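PDB 6B10: putative peptidyl-arginine deiminase family protein from Campylobacter jejuni subsp. jejuni serotype O:2, which probably hydrolyses agmatine to N-carbamoylputrescine and ammonia, a step in putrescine and polyamine biosynthesis. Local coordinates for residues K45-V50 with H322-N327; G147-N152 with E184-K189; Q190-E195 with T246-L251. All blocks are in the same frame, centred on the assembly; numbering follows the deposited sequence.

Interaction 1 (K45-V50 with H322-N327)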
ATOM      1  N   LYS A  45     -16.181   5.637  -4.446  1.00 38.37           N
ATOM      2  CA  LYS A  45     -17.411   4.852  -4.421  1.00 38.46           C
ATOM      3  C   LYS A  45     -17.259   3.570  -5.226  1.00 38.34           C
ATOM      4  O   LYS A  45     -17.703   2.503  -4.801  1.00 40.04           O
ATOM      5  CB  LYS A  45     -18.584   5.677  -4.957  1.00 38.53           C
ATOM      6  CG  LYS A  45     -19.931   4.976  -4.863  1.00 39.17           C
ATOM      7  N   GLU A  46     -16.632   3.680  -6.391  1.00 38.82           N
ATOM      8  CA  GLU A  46     -16.398   2.525  -7.246  1.00 39.57           C
ATOM      9  C   GLU A  46     -15.447   1.551  -6.556  1.00 35.55           C
ATOM     10  O   GLU A  46     -15.713   0.352  -6.493  1.00 34.22           O
ATOM     11  CB  GLU A  46     -15.816   2.966  -8.592  1.00 43.19           C
ATOM     12  CG  GLU A  46     -15.911   1.909  -9.682  1.00 47.68           C
ATOM     13  CD  GLU A  46     -17.335   1.434  -9.913  1.00 51.27           C
ATOM     14  OE1 GLU A  46     -18.246   2.291  -9.982  1.00 54.33           O
ATOM     15  OE2 GLU A  46     -17.544   0.205 -10.014  1.00 55.57           O
ATOM     16  N   PHE A  47     -14.358   2.093  -6.027  1.00 33.01           N
ATOM     17  CA  PHE A  47     -13.325   1.311  -5.346  1.00 32.14           C
ATOM     18  C   PHE A  47     -13.917   0.589  -4.135  1.00 32.23           C
ATOM     19  O   PHE A  47     -13.715  -0.617  -3.957  1.00 30.23           O
ATOM     20  CB  PHE A  47     -12.165   2.244  -4.948  1.00 31.24           C
ATOM     21  CG  PHE A  47     -10.966   1.553  -4.337  1.00 30.21           C
ATOM     22  CD1 PHE A  47     -10.604   0.250  -4.682  1.00 30.77           C
ATOM     23  CD2 PHE A  47     -10.161   2.242  -3.442  1.00 30.47           C
ATOM     24  CE1 PHE A  47      -9.490  -0.352  -4.113  1.00 29.83           C
ATOM     25  CE2 PHE A  47      -9.042   1.648  -2.877  1.00 30.47           C
ATOM     26  CZ  PHE A  47      -8.710   0.345  -3.210  1.00 29.90           C
ATOM     27  N   VAL A  48     -14.685   1.330  -3.338  1.00 33.31           N
ATOM     28  CA  VAL A  48     -15.350   0.785  -2.156  1.00 32.99           C
ATOM     29  C   VAL A  48     -16.348  -0.303  -2.540  1.00 33.13           C
ATOM     30  O   VAL A  48     -16.349  -1.383  -1.939  1.00 32.15           O
ATOM     31  CB  VAL A  48     -16.075   1.886  -1.350  1.00 34.05           C
ATOM     32  CG1 VAL A  48     -16.900   1.282  -0.222  1.00 33.63           C
ATOM     33  CG2 VAL A  48     -15.069   2.876  -0.774  1.00 34.07           C
ATOM     34  N   LYS A  49     -17.189  -0.023  -3.536  1.00 32.78           N
ATOM     35  CA  LYS A  49     -18.168  -1.013  -4.002  1.00 33.91           C
ATOM     36  C   LYS A  49     -17.497  -2.335  -4.392  1.00 32.84           C
ATOM     37  O   LYS A  49     -17.972  -3.409  -4.023  1.00 32.16           O
ATOM     38  CB  LYS A  49     -18.989  -0.478  -5.189  1.00 35.20           C
ATOM     39  CG  LYS A  49     -20.197   0.359  -4.789  1.00 36.44           C
ATOM     40  CD  LYS A  49     -21.058   0.737  -5.987  1.00 36.17           C
ATOM     41  N   VAL A  50     -16.399  -2.244  -5.140  1.00 32.14           N
ATOM     42  CA  VAL A  50     -15.651  -3.427  -5.570  1.00 31.80           C
ATOM     43  C   VAL A  50     -15.147  -4.233  -4.369  1.00 30.80           C
ATOM     44  O   VAL A  50     -15.411  -5.434  -4.265  1.00 30.49           O
ATOM     45  CB  VAL A  50     -14.471  -3.037  -6.488  1.00 32.42           C
ATOM     46  CG1 VAL A  50     -13.508  -4.199  -6.680  1.00 32.43           C
ATOM     47  CG2 VAL A  50     -14.997  -2.575  -7.843  1.00 32.66           C
ATOM     48  N   HIS A 322      -3.267   1.575  -3.815  1.00 24.80           N
ATOM     49  CA  HIS A 322      -2.564   1.058  -2.626  1.00 24.26           C
ATOM     50  C   HIS A 322      -2.273   2.168  -1.616  1.00 25.34           C
ATOM     51  O   HIS A 322      -2.401   1.960  -0.417  1.00 24.52           O
ATOM     52  CB  HIS A 322      -1.254   0.362  -3.023  1.00 23.16           C
ATOM     53  CG  HIS A 322      -0.648  -0.479  -1.939  1.00 21.87           C
ATOM     54  ND1 HIS A 322       0.556  -0.170  -1.345  1.00 21.51           N
ATOM     55  CD2 HIS A 322      -1.068  -1.627  -1.353  1.00 21.35           C
ATOM     56  CE1 HIS A 322       0.849  -1.083  -0.435  1.00 20.96           C
ATOM     57  NE2 HIS A 322      -0.122  -1.979  -0.420  1.00 20.71           N
ATOM     58  N   CYS A 323      -1.882   3.340  -2.113  1.00 27.46           N
ATOM     59  CA  CYS A 323      -1.592   4.504  -1.263  1.00 30.01           C
ATOM     60  C   CYS A 323      -2.807   4.986  -0.470  1.00 29.40           C
ATOM     61  O   CYS A 323      -2.666   5.544   0.612  1.00 30.42           O
ATOM     62  CB  CYS A 323      -1.071   5.678  -2.111  1.00 32.26           C
ATOM     63  SG  CYS A 323       0.469   5.367  -3.002  1.00 38.37           S
ATOM     64  N   SER A 324      -3.998   4.781  -1.018  1.00 30.10           N
ATOM     65  CA  SER A 324      -5.233   5.268  -0.402  1.00 30.26           C
ATOM     66  C   SER A 324      -5.876   4.313   0.611  1.00 30.20           C
ATOM     67  O   SER A 324      -6.983   4.578   1.078  1.00 31.60           O
ATOM     68  CB  SER A 324      -6.263   5.540  -1.490  1.00 29.77           C
ATOM     69  OG  SER A 324      -6.889   4.332  -1.859  1.00 30.29           O
ATOM     70  N   CYS A 325      -5.224   3.204   0.943  1.00 28.45           N
ATOM     71  CA  CYS A 325      -5.843   2.246   1.842  1.00 26.45           C
ATOM     72  C   CYS A 325      -4.840   1.551   2.740  1.00 26.57           C
ATOM     73  O   CYS A 325      -3.628   1.622   2.523  1.00 26.76           O
ATOM     74  CB  CYS A 325      -6.662   1.227   1.049  1.00 26.33           C
ATOM     75  SG  CYS A 325      -5.721   0.162  -0.078  1.00 24.64           S
ATOM     76  N   GLN A 326      -5.353   0.918   3.785  1.00 26.85           N
ATOM     77  CA  GLN A 326      -4.525   0.124   4.677  1.00 27.16           C
ATOM     78  C   GLN A 326      -5.275  -1.153   5.039  1.00 26.13           C
ATOM     79  O   GLN A 326      -6.497  -1.156   5.183  1.00 25.30           O
ATOM     80  CB  GLN A 326      -4.159   0.928   5.923  1.00 28.43           C
ATOM     81  CG  GLN A 326      -3.246   0.212   6.913  1.00 29.97           C
ATOM     82  CD  GLN A 326      -1.922  -0.224   6.304  1.00 30.62           C
ATOM     83  OE1 GLN A 326      -1.864  -1.198   5.548  1.00 30.88           O
ATOM     84  NE2 GLN A 326      -0.850   0.489   6.636  1.00 31.25           N
ATOM     85  N   ASN A 327      -4.532  -2.239   5.168  1.00 24.56           N
ATOM     86  CA  ASN A 327      -5.116  -3.533   5.466  1.00 25.08           C
ATOM     87  C   ASN A 327      -5.042  -3.793   6.960  1.00 25.06           C
ATOM     88  O   ASN A 327      -4.052  -3.457   7.602  1.00 25.78           O
ATOM     89  CB  ASN A 327      -4.372  -4.634   4.692  1.00 24.49           C
ATOM     90  CG  ASN A 327      -4.176  -4.279   3.232  1.00 23.91           C
ATOM     91  OD1 ASN A 327      -3.212  -3.601   2.869  1.00 23.39           O
ATOM     92  ND2 ASN A 327      -5.106  -4.712   2.390  1.00 23.53           N
TER
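Phe47 meets Ser324 and Cys325 through one part of its ring edge. The side chain leaves helix 37-52 with CB directed toward 322-327. CG lies anti to the backbone N (chi1 -175°), which extends the ring away from the helix and toward the chain that leads into strand 326-329. CB and CG make no close contact with 322-327 and carry the ring toward it. CD2 is the first atom to near the other side, with Ser324 OG at 4.2 Å. CE2 comes closer and lies 3.6 Å from Ser324 OG. At the tip, CZ is 4.3 Å from Cys325 SG. Both OG and SG sit near the plane of the ring, at its edge, and not over a face. The serine oxygen thus faces the C-H rim, which is probably slightly positive. Its hydrogen bond goes elsewhere, to Leu321 O, and this helps to hold the hydroxyl in place. Toward the ring, the sulfur of Cys325 makes a loose van der Waals contact; it has a hydrogen bond elsewhere. All three residues are buried. Leu24 and Val274 also touch Phe47, so the ring is wedged among strands.

Further along 322-327, Gln326 turns its amide back on the chain. Its OE1 accepts the backbone N of Asn327 at 2.9 Å. The N-H approaches in the carbonyl plane, on a lone pair. Arg89 bonds to His322 O and Asn327 OD1, tying both ends of the segment to one side chain.

Strand 326-329 is an outer strand of its sheet and runs antiparallel to 19-25. Helix 37-52 links the parallel neighbours 19-25 and 56-61, a beta-alpha-beta crossover. Phe47 joins this helix to the chain leading into 326-329. Such helix-on-sheet packing suits the pentein fold of the guanidino-group-modifying enzymes.

Interaction 2 (G147-N152 with E184-K189)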
ATOM      1  N   GLY A 147       3.775   2.446   2.553  1.00 31.45           N
ATOM      2  CA  GLY A 147       4.133   2.300   1.143  1.00 30.66           C
ATOM      3  C   GLY A 147       5.617   2.132   0.853  1.00 29.96           C
ATOM      4  O   GLY A 147       5.989   1.837  -0.280  1.00 29.72           O
ATOM      5  N   SER A 148       6.477   2.302   1.857  1.00 29.15           N
ATOM      6  CA  SER A 148       7.915   2.167   1.639  1.00 28.78           C
ATOM      7  C   SER A 148       8.455   0.743   1.858  1.00 26.85           C
ATOM      8  O   SER A 148       9.635   0.496   1.612  1.00 25.75           O
ATOM      9  CB  SER A 148       8.676   3.170   2.512  1.00 29.83           C
ATOM     10  OG  SER A 148       8.736   2.714   3.844  1.00 33.17           O
ATOM     11  N   ILE A 149       7.595  -0.187   2.287  1.00 25.47           N
ATOM     12  CA  ILE A 149       7.999  -1.577   2.548  1.00 25.03           C
ATOM     13  C   ILE A 149       7.001  -2.575   1.951  1.00 24.05           C
ATOM     14  O   ILE A 149       5.826  -2.262   1.804  1.00 22.90           O
ATOM     15  CB  ILE A 149       8.144  -1.856   4.065  1.00 25.65           C
ATOM     16  CG1 ILE A 149       6.884  -1.412   4.821  1.00 26.35           C
ATOM     17  CG2 ILE A 149       9.376  -1.140   4.607  1.00 26.20           C
ATOM     18  CD1 ILE A 149       6.861  -1.778   6.289  1.00 27.35           C
ATOM     19  N   ASP A 150       7.488  -3.770   1.616  1.00 23.24           N
ATOM     20  CA  ASP A 150       6.665  -4.826   1.021  1.00 23.91           C
ATOM     21  C   ASP A 150       7.204  -6.197   1.479  1.00 23.28           C
ATOM     22  O   ASP A 150       8.408  -6.436   1.414  1.00 23.58           O
ATOM     23  CB  ASP A 150       6.711  -4.687  -0.504  1.00 24.69           C
ATOM     24  CG  ASP A 150       5.660  -5.513  -1.208  1.00 25.62           C
ATOM     25  OD1 ASP A 150       4.514  -5.046  -1.336  1.00 25.64           O
ATOM     26  OD2 ASP A 150       5.988  -6.628  -1.667  1.00 27.16           O
ATOM     27  N   PHE A 151       6.323  -7.084   1.942  1.00 22.51           N
ATOM     28  CA  PHE A 151       6.733  -8.365   2.543  1.00 22.08           C
ATOM     29  C   PHE A 151       6.277  -9.576   1.736  1.00 22.18           C
ATOM     30  O   PHE A 151       5.195  -9.563   1.148  1.00 22.48           O
ATOM     31  CB  PHE A 151       6.150  -8.498   3.937  1.00 21.97           C
ATOM     32  CG  PHE A 151       6.577  -7.419   4.879  1.00 22.45           C
ATOM     33  CD1 PHE A 151       7.824  -7.462   5.473  1.00 22.33           C
ATOM     34  CD2 PHE A 151       5.729  -6.365   5.176  1.00 23.04           C
ATOM     35  CE1 PHE A 151       8.222  -6.479   6.349  1.00 22.59           C
ATOM     36  CE2 PHE A 151       6.124  -5.370   6.048  1.00 23.48           C
ATOM     37  CZ  PHE A 151       7.373  -5.431   6.639  1.00 23.00           C
ATOM     38  N   ASN A 152       7.086 -10.630   1.731  1.00 21.43           N
ATOM     39  CA  ASN A 152       6.696 -11.872   1.082  1.00 21.97           C
ATOM     40  C   ASN A 152       6.130 -12.886   2.068  1.00 22.92           C
ATOM     41  O   ASN A 152       5.655 -13.937   1.659  1.00 22.79           O
ATOM     42  CB  ASN A 152       7.851 -12.465   0.254  1.00 21.78           C
ATOM     43  CG  ASN A 152       8.856 -13.247   1.085  1.00 21.55           C
ATOM     44  OD1 ASN A 152       9.023 -13.015   2.285  1.00 21.13           O
ATOM     45  ND2 ASN A 152       9.545 -14.179   0.433  1.00 21.49           N
ATOM     46  N   GLU A 184      14.855  -6.510  13.103  1.00 30.21           N
ATOM     47  CA  GLU A 184      14.431  -6.806  14.467  1.00 30.85           C
ATOM     48  C   GLU A 184      12.959  -6.496  14.679  1.00 29.76           C
ATOM     49  O   GLU A 184      12.249  -7.265  15.329  1.00 29.42           O
ATOM     50  CB  GLU A 184      15.288  -6.032  15.470  1.00 31.85           C
ATOM     51  CG  GLU A 184      16.706  -6.567  15.543  1.00 32.32           C
ATOM     52  CD  GLU A 184      17.644  -5.661  16.301  1.00 33.84           C
ATOM     53  OE1 GLU A 184      17.224  -4.552  16.701  1.00 34.68           O
ATOM     54  OE2 GLU A 184      18.810  -6.072  16.493  1.00 35.13           O
ATOM     55  N   ILE A 185      12.509  -5.378  14.119  1.00 28.08           N
ATOM     56  CA  ILE A 185      11.116  -4.957  14.228  1.00 27.45           C
ATOM     57  C   ILE A 185      10.160  -5.924  13.523  1.00 26.92           C
ATOM     58  O   ILE A 185       9.080  -6.214  14.029  1.00 26.15           O
ATOM     59  CB  ILE A 185      10.919  -3.553  13.622  1.00 27.72           C
ATOM     60  CG1 ILE A 185      11.631  -2.500  14.477  1.00 28.36           C
ATOM     61  CG2 ILE A 185       9.439  -3.218  13.517  1.00 27.78           C
ATOM     62  CD1 ILE A 185      11.853  -1.178  13.773  1.00 28.88           C
ATOM     63  N   PHE A 186      10.550  -6.406  12.346  1.00 26.40           N
ATOM     64  CA  PHE A 186       9.660  -7.236  11.538  1.00 26.12           C
ATOM     65  C   PHE A 186      10.038  -8.727  11.531  1.00 26.16           C
ATOM     66  O   PHE A 186       9.441  -9.515  10.799  1.00 26.25           O
ATOM     67  CB  PHE A 186       9.598  -6.674  10.110  1.00 25.80           C
ATOM     68  CG  PHE A 186       8.831  -5.389  10.002  1.00 25.80           C
ATOM     69  CD1 PHE A 186       7.448  -5.382  10.119  1.00 26.03           C
ATOM     70  CD2 PHE A 186       9.485  -4.186   9.772  1.00 26.20           C
ATOM     71  CE1 PHE A 186       6.732  -4.199  10.026  1.00 25.67           C
ATOM     72  CE2 PHE A 186       8.776  -3.000   9.673  1.00 25.78           C
ATOM     73  CZ  PHE A 186       7.397  -3.006   9.801  1.00 25.52           C
ATOM     74  N   GLY A 187      11.016  -9.113  12.347  1.00 25.84           N
ATOM     75  CA  GLY A 187      11.465 -10.501  12.408  1.00 26.19           C
ATOM     76  C   GLY A 187      11.980 -11.031  11.083  1.00 25.58           C
ATOM     77  O   GLY A 187      11.712 -12.164  10.702  1.00 25.39           O
ATOM     78  N   LEU A 188      12.735 -10.209  10.380  1.00 26.15           N
ATOM     79  CA  LEU A 188      13.147 -10.533   9.015  1.00 26.76           C
ATOM     80  C   LEU A 188      14.475 -11.278   8.971  1.00 28.28           C
ATOM     81  O   LEU A 188      15.318 -11.094   9.839  1.00 29.02           O
ATOM     82  CB  LEU A 188      13.258  -9.247   8.196  1.00 25.60           C
ATOM     83  CG  LEU A 188      11.999  -8.387   8.166  1.00 24.93           C
ATOM     84  CD1 LEU A 188      12.309  -7.007   7.616  1.00 25.10           C
ATOM     85  CD2 LEU A 188      10.923  -9.066   7.341  1.00 25.15           C
ATOM     86  N   LYS A 189      14.649 -12.118   7.956  1.00 30.04           N
ATOM     87  CA  LYS A 189      15.949 -12.708   7.667  1.00 32.32           C
ATOM     88  C   LYS A 189      16.676 -11.961   6.545  1.00 31.65           C
ATOM     89  O   LYS A 189      17.886 -12.079   6.424  1.00 31.72           O
ATOM     90  CB  LYS A 189      15.825 -14.200   7.343  1.00 35.05           C
ATOM     91  CG  LYS A 189      15.186 -14.539   6.005  1.00 38.09           C
ATOM     92  CD  LYS A 189      14.769 -16.003   5.998  1.00 41.49           C
ATOM     93  CE  LYS A 189      14.250 -16.448   4.642  1.00 43.92           C
ATOM     94  NZ  LYS A 189      13.479 -17.719   4.762  1.00 46.07           N
TER
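Phe151 and Phe186 take the same first torsion. In each, CG is anti to the carbonyl carbon, with chi1 -60° in Phe151 and -72° in Phe186. The two side chains then cross at about a right angle. The setting is a beta-alpha-beta crossover. The connection between the parallel strands 156-160 and 190-194 includes helix 175-186, whose C-terminal end packs against the outer strand 149-151 of that sheet.

The ring planes are inclined at 50° and their centroids are 4.8 Å apart. Phe151 CZ stands over the centre of one face of Phe186 and comes within 3.5 Å of Phe186 CD1. Ile149 arrives from the opposite direction to Phe186, and its CD1 lies 3.8 Å from Phe186 CZ. Leu188 adds a third apolar group. Its CD2 touches the edge of the Phe151 ring, 3.9 Å from Phe151 CE1. Gly187, with positive phi, carries the chain from the helix to Leu188. Phe151 and Ile149 thus pack on buried Phe186, and Leu188 on Phe151.

Met157 of strand 156-160 touches Ile149, Phe151 and Leu188 from the sheet. The side chain of Phe186 is about 11 Å from the bound potassium ion, so it is not a ligand. On the ring face away from Phe151, Ile185 CG2 sits 3.8 Å above the plane of Phe186, offset toward the rim.

Interaction 3 (Q190-E195 with T246-L251)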
ATOM      1  N   GLN A 190      15.953 -11.173   5.748  1.00 30.49           N
ATOM      2  CA  GLN A 190      16.550 -10.515   4.591  1.00 30.23           C
ATOM      3  C   GLN A 190      15.810  -9.238   4.195  1.00 29.91           C
ATOM      4  O   GLN A 190      14.578  -9.193   4.207  1.00 30.65           O
ATOM      5  CB  GLN A 190      16.573 -11.488   3.408  1.00 30.78           C
ATOM      6  CG  GLN A 190      17.033 -10.883   2.091  1.00 32.26           C
ATOM      7  CD  GLN A 190      17.099 -11.903   0.960  1.00 34.39           C
ATOM      8  OE1 GLN A 190      16.591 -13.021   1.070  1.00 35.38           O
ATOM      9  NE2 GLN A 190      17.721 -11.513  -0.139  1.00 35.12           N
ATOM     10  N   ILE A 191      16.572  -8.210   3.837  1.00 29.15           N
ATOM     11  CA  ILE A 191      16.026  -7.004   3.224  1.00 28.12           C
ATOM     12  C   ILE A 191      16.687  -6.787   1.874  1.00 28.39           C
ATOM     13  O   ILE A 191      17.913  -6.757   1.772  1.00 29.78           O
ATOM     14  CB  ILE A 191      16.254  -5.750   4.085  1.00 27.73           C
ATOM     15  CG1 ILE A 191      15.503  -5.888   5.414  1.00 28.49           C
ATOM     16  CG2 ILE A 191      15.797  -4.506   3.335  1.00 27.05           C
ATOM     17  CD1 ILE A 191      15.733  -4.757   6.390  1.00 28.77           C
ATOM     18  N   ILE A 192      15.862  -6.633   0.846  1.00 28.15           N
ATOM     19  CA  ILE A 192      16.322  -6.299  -0.491  1.00 28.76           C
ATOM     20  C   ILE A 192      16.213  -4.785  -0.638  1.00 28.75           C
ATOM     21  O   ILE A 192      15.109  -4.225  -0.645  1.00 28.07           O
ATOM     22  CB  ILE A 192      15.485  -7.017  -1.560  1.00 29.27           C
ATOM     23  CG1 ILE A 192      15.656  -8.529  -1.411  1.00 30.00           C
ATOM     24  CG2 ILE A 192      15.897  -6.586  -2.959  1.00 30.52           C
ATOM     25  CD1 ILE A 192      14.609  -9.346  -2.126  1.00 30.35           C
ATOM     26  N   TRP A 193      17.371  -4.135  -0.717  1.00 28.12           N
ATOM     27  CA  TRP A 193      17.462  -2.696  -0.867  1.00 29.20           C
ATOM     28  C   TRP A 193      17.620  -2.360  -2.340  1.00 30.75           C
ATOM     29  O   TRP A 193      18.682  -2.585  -2.911  1.00 32.96           O
ATOM     30  CB  TRP A 193      18.676  -2.170  -0.099  1.00 29.21           C
ATOM     31  CG  TRP A 193      18.576  -2.278   1.394  1.00 28.46           C
ATOM     32  CD1 TRP A 193      18.975  -3.329   2.180  1.00 28.30           C
ATOM     33  CD2 TRP A 193      18.065  -1.283   2.286  1.00 28.13           C
ATOM     34  NE1 TRP A 193      18.730  -3.045   3.510  1.00 28.09           N
ATOM     35  CE2 TRP A 193      18.171  -1.797   3.598  1.00 28.03           C
ATOM     36  CE3 TRP A 193      17.528  -0.005   2.102  1.00 29.46           C
ATOM     37  CZ2 TRP A 193      17.760  -1.074   4.716  1.00 29.02           C
ATOM     38  CZ3 TRP A 193      17.112   0.710   3.213  1.00 29.62           C
ATOM     39  CH2 TRP A 193      17.233   0.174   4.505  1.00 29.68           C
ATOM     40  N   LEU A 194      16.571  -1.830  -2.963  1.00 32.12           N
ATOM     41  CA  LEU A 194      16.635  -1.470  -4.380  1.00 34.15           C
ATOM     42  C   LEU A 194      17.189  -0.061  -4.590  1.00 35.70           C
ATOM     43  O   LEU A 194      16.645   0.910  -4.065  1.00 36.43           O
ATOM     44  CB  LEU A 194      15.260  -1.566  -5.041  1.00 34.11           C
ATOM     45  CG  LEU A 194      14.700  -2.949  -5.348  1.00 34.25           C
ATOM     46  CD1 LEU A 194      13.376  -2.770  -6.071  1.00 35.11           C
ATOM     47  CD2 LEU A 194      15.646  -3.794  -6.188  1.00 34.56           C
ATOM     48  N   GLU A 195      18.255   0.034  -5.381  1.00 38.03           N
ATOM     49  CA  GLU A 195      18.908   1.309  -5.683  1.00 40.32           C
ATOM     50  C   GLU A 195      18.204   2.049  -6.815  1.00 39.69           C
ATOM     51  O   GLU A 195      18.019   3.266  -6.744  1.00 40.14           O
ATOM     52  CB  GLU A 195      20.370   1.084  -6.082  1.00 42.62           C
ATOM     53  CG  GLU A 195      21.223   0.375  -5.038  1.00 45.97           C
ATOM     54  CD  GLU A 195      21.406   1.187  -3.768  1.00 49.08           C
ATOM     55  OE1 GLU A 195      21.576   2.420  -3.868  1.00 51.73           O
ATOM     56  OE2 GLU A 195      21.379   0.588  -2.669  1.00 50.64           O
ATOM     57  N   THR A 246      18.113 -11.273  -7.336  1.00 33.64           N
ATOM     58  CA  THR A 246      17.483 -11.766  -6.104  1.00 31.42           C
ATOM     59  C   THR A 246      17.108 -13.250  -6.162  1.00 30.44           C
ATOM     60  O   THR A 246      16.972 -13.894  -5.126  1.00 30.82           O
ATOM     61  CB  THR A 246      16.202 -10.977  -5.758  1.00 31.19           C
ATOM     62  OG1 THR A 246      15.237 -11.136  -6.806  1.00 29.19           O
ATOM     63  CG2 THR A 246      16.502  -9.495  -5.557  1.00 31.32           C
ATOM     64  N   GLY A 247      16.915 -13.781  -7.365  1.00 29.01           N
ATOM     65  CA  GLY A 247      16.460 -15.162  -7.538  1.00 28.84           C
ATOM     66  C   GLY A 247      14.946 -15.353  -7.536  1.00 29.57           C
ATOM     67  O   GLY A 247      14.456 -16.447  -7.840  1.00 30.61           O
ATOM     68  N   PHE A 248      14.188 -14.311  -7.192  1.00 28.14           N
ATOM     69  CA  PHE A 248      12.737 -14.406  -7.234  1.00 27.40           C
ATOM     70  C   PHE A 248      12.240 -14.407  -8.665  1.00 26.69           C
ATOM     71  O   PHE A 248      12.853 -13.799  -9.534  1.00 26.91           O
ATOM     72  CB  PHE A 248      12.090 -13.268  -6.430  1.00 27.18           C
ATOM     73  CG  PHE A 248      12.233 -13.442  -4.945  1.00 25.49           C
ATOM     74  CD1 PHE A 248      11.520 -14.433  -4.290  1.00 24.91           C
ATOM     75  CD2 PHE A 248      13.105 -12.652  -4.217  1.00 25.31           C
ATOM     76  CE1 PHE A 248      11.657 -14.620  -2.930  1.00 24.77           C
ATOM     77  CE2 PHE A 248      13.250 -12.837  -2.852  1.00 25.18           C
ATOM     78  CZ  PHE A 248      12.527 -13.821  -2.208  1.00 24.52           C
ATOM     79  N   ASP A 249      11.134 -15.100  -8.909  1.00 27.17           N
ATOM     80  CA  ASP A 249      10.474 -15.025 -10.206  1.00 28.53           C
ATOM     81  C   ASP A 249       9.973 -13.594 -10.418  1.00 28.11           C
ATOM     82  O   ASP A 249       9.557 -12.922  -9.465  1.00 27.68           O
ATOM     83  CB  ASP A 249       9.320 -16.029 -10.293  1.00 30.83           C
ATOM     84  CG  ASP A 249       9.801 -17.483 -10.301  1.00 32.24           C
ATOM     85  OD1 ASP A 249      10.989 -17.727 -10.601  1.00 33.24           O
ATOM     86  OD2 ASP A 249       8.984 -18.383 -10.013  1.00 33.69           O
ATOM     87  N   LEU A 250      10.052 -13.120 -11.654  1.00 27.23           N
ATOM     88  CA  LEU A 250       9.698 -11.742 -11.974  1.00 26.90           C
ATOM     89  C   LEU A 250       8.537 -11.687 -12.944  1.00 25.50           C
ATOM     90  O   LEU A 250       8.484 -12.463 -13.891  1.00 25.54           O
ATOM     91  CB  LEU A 250      10.892 -11.001 -12.568  1.00 27.97           C
ATOM     92  CG  LEU A 250      12.135 -10.917 -11.681  1.00 28.35           C
ATOM     93  CD1 LEU A 250      13.256 -10.215 -12.427  1.00 28.55           C
ATOM     94  CD2 LEU A 250      11.847 -10.207 -10.363  1.00 28.67           C
ATOM     95  N   LEU A 251       7.613 -10.761 -12.688  1.00 24.08           N
ATOM     96  CA  LEU A 251       6.463 -10.510 -13.547  1.00 24.33           C
ATOM     97  C   LEU A 251       6.466  -9.019 -13.873  1.00 23.91           C
ATOM     98  O   LEU A 251       6.574  -8.191 -12.973  1.00 23.41           O
ATOM     99  CB  LEU A 251       5.171 -10.936 -12.834  1.00 24.30           C
ATOM    100  CG  LEU A 251       3.838 -10.878 -13.592  1.00 24.80           C
ATOM    101  CD1 LEU A 251       2.871 -11.952 -13.095  1.00 24.72           C
ATOM    102  CD2 LEU A 251       3.184  -9.503 -13.474  1.00 24.91           C
TER
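Ile192 reaches out from strand 190-194 and places its tip against both Thr246 and Phe248. The three side chains are turned differently. Ile192 runs nearly perpendicular to Thr246 and at a slant to Phe248. Ile192 CD1 is the shared point of contact. It lies 3.9 Å from Thr246 CG2 and 3.8 Å from Phe248 CE2, where it meets the edge of the ring near its plane. A second branch, Ile192 CG2, also comes within 3.9 Å of Thr246 CG2. The threonine methyl therefore touches both ends of the isoleucine fork.

Thr246 divides its two branches by polarity. CG2 is anti to the carbonyl carbon and faces Ile192. OG1, between the backbone N and the carbonyl carbon (chi1 62°), is hydrogen-bonded with Leu243 O in the preceding helix. Phe248 N also gives a weak hydrogen bond to Thr246 OG1 at 3.4 Å. This spans the turn through Gly247, whose positive phi follows the helix. Phe248 itself packs edge-to-face with Phe214.

The contact joins two small sheets. Strand 190-194 is an outer strand of one, beside 156-160, and Val156 and Leu158 touch Ile192 there. Thr246 and Phe248 lie between helix 233-244 and strand 249-254. That strand runs parallel to 219-224 in the second sheet, and the helix connects the two strands as a beta-alpha-beta crossover.

Overall arrangement
Interaction 1 spans most of the chain. Interactions 2 and 3 are nested inside that span and follow one another in series. Interactions 2 and 3 lie on the same side of the chain centre, their centres about 13 Å apart, and both reach the sheet 149-151, 156-160, 190-194. They touch where Asn152 ND2 lies 4.0 Å from Phe248 CE1. Helix 175-186 leads directly into strand 190-194. Interaction 1 sits across the centre, with centres about 23 Å and 27 Å from interactions 2 and 3. It packs a helix near another sheet. Interactions 2 and 3 pack a helix end and a neighbouring unit on theirs, an arrangement consistent with the pentein fold.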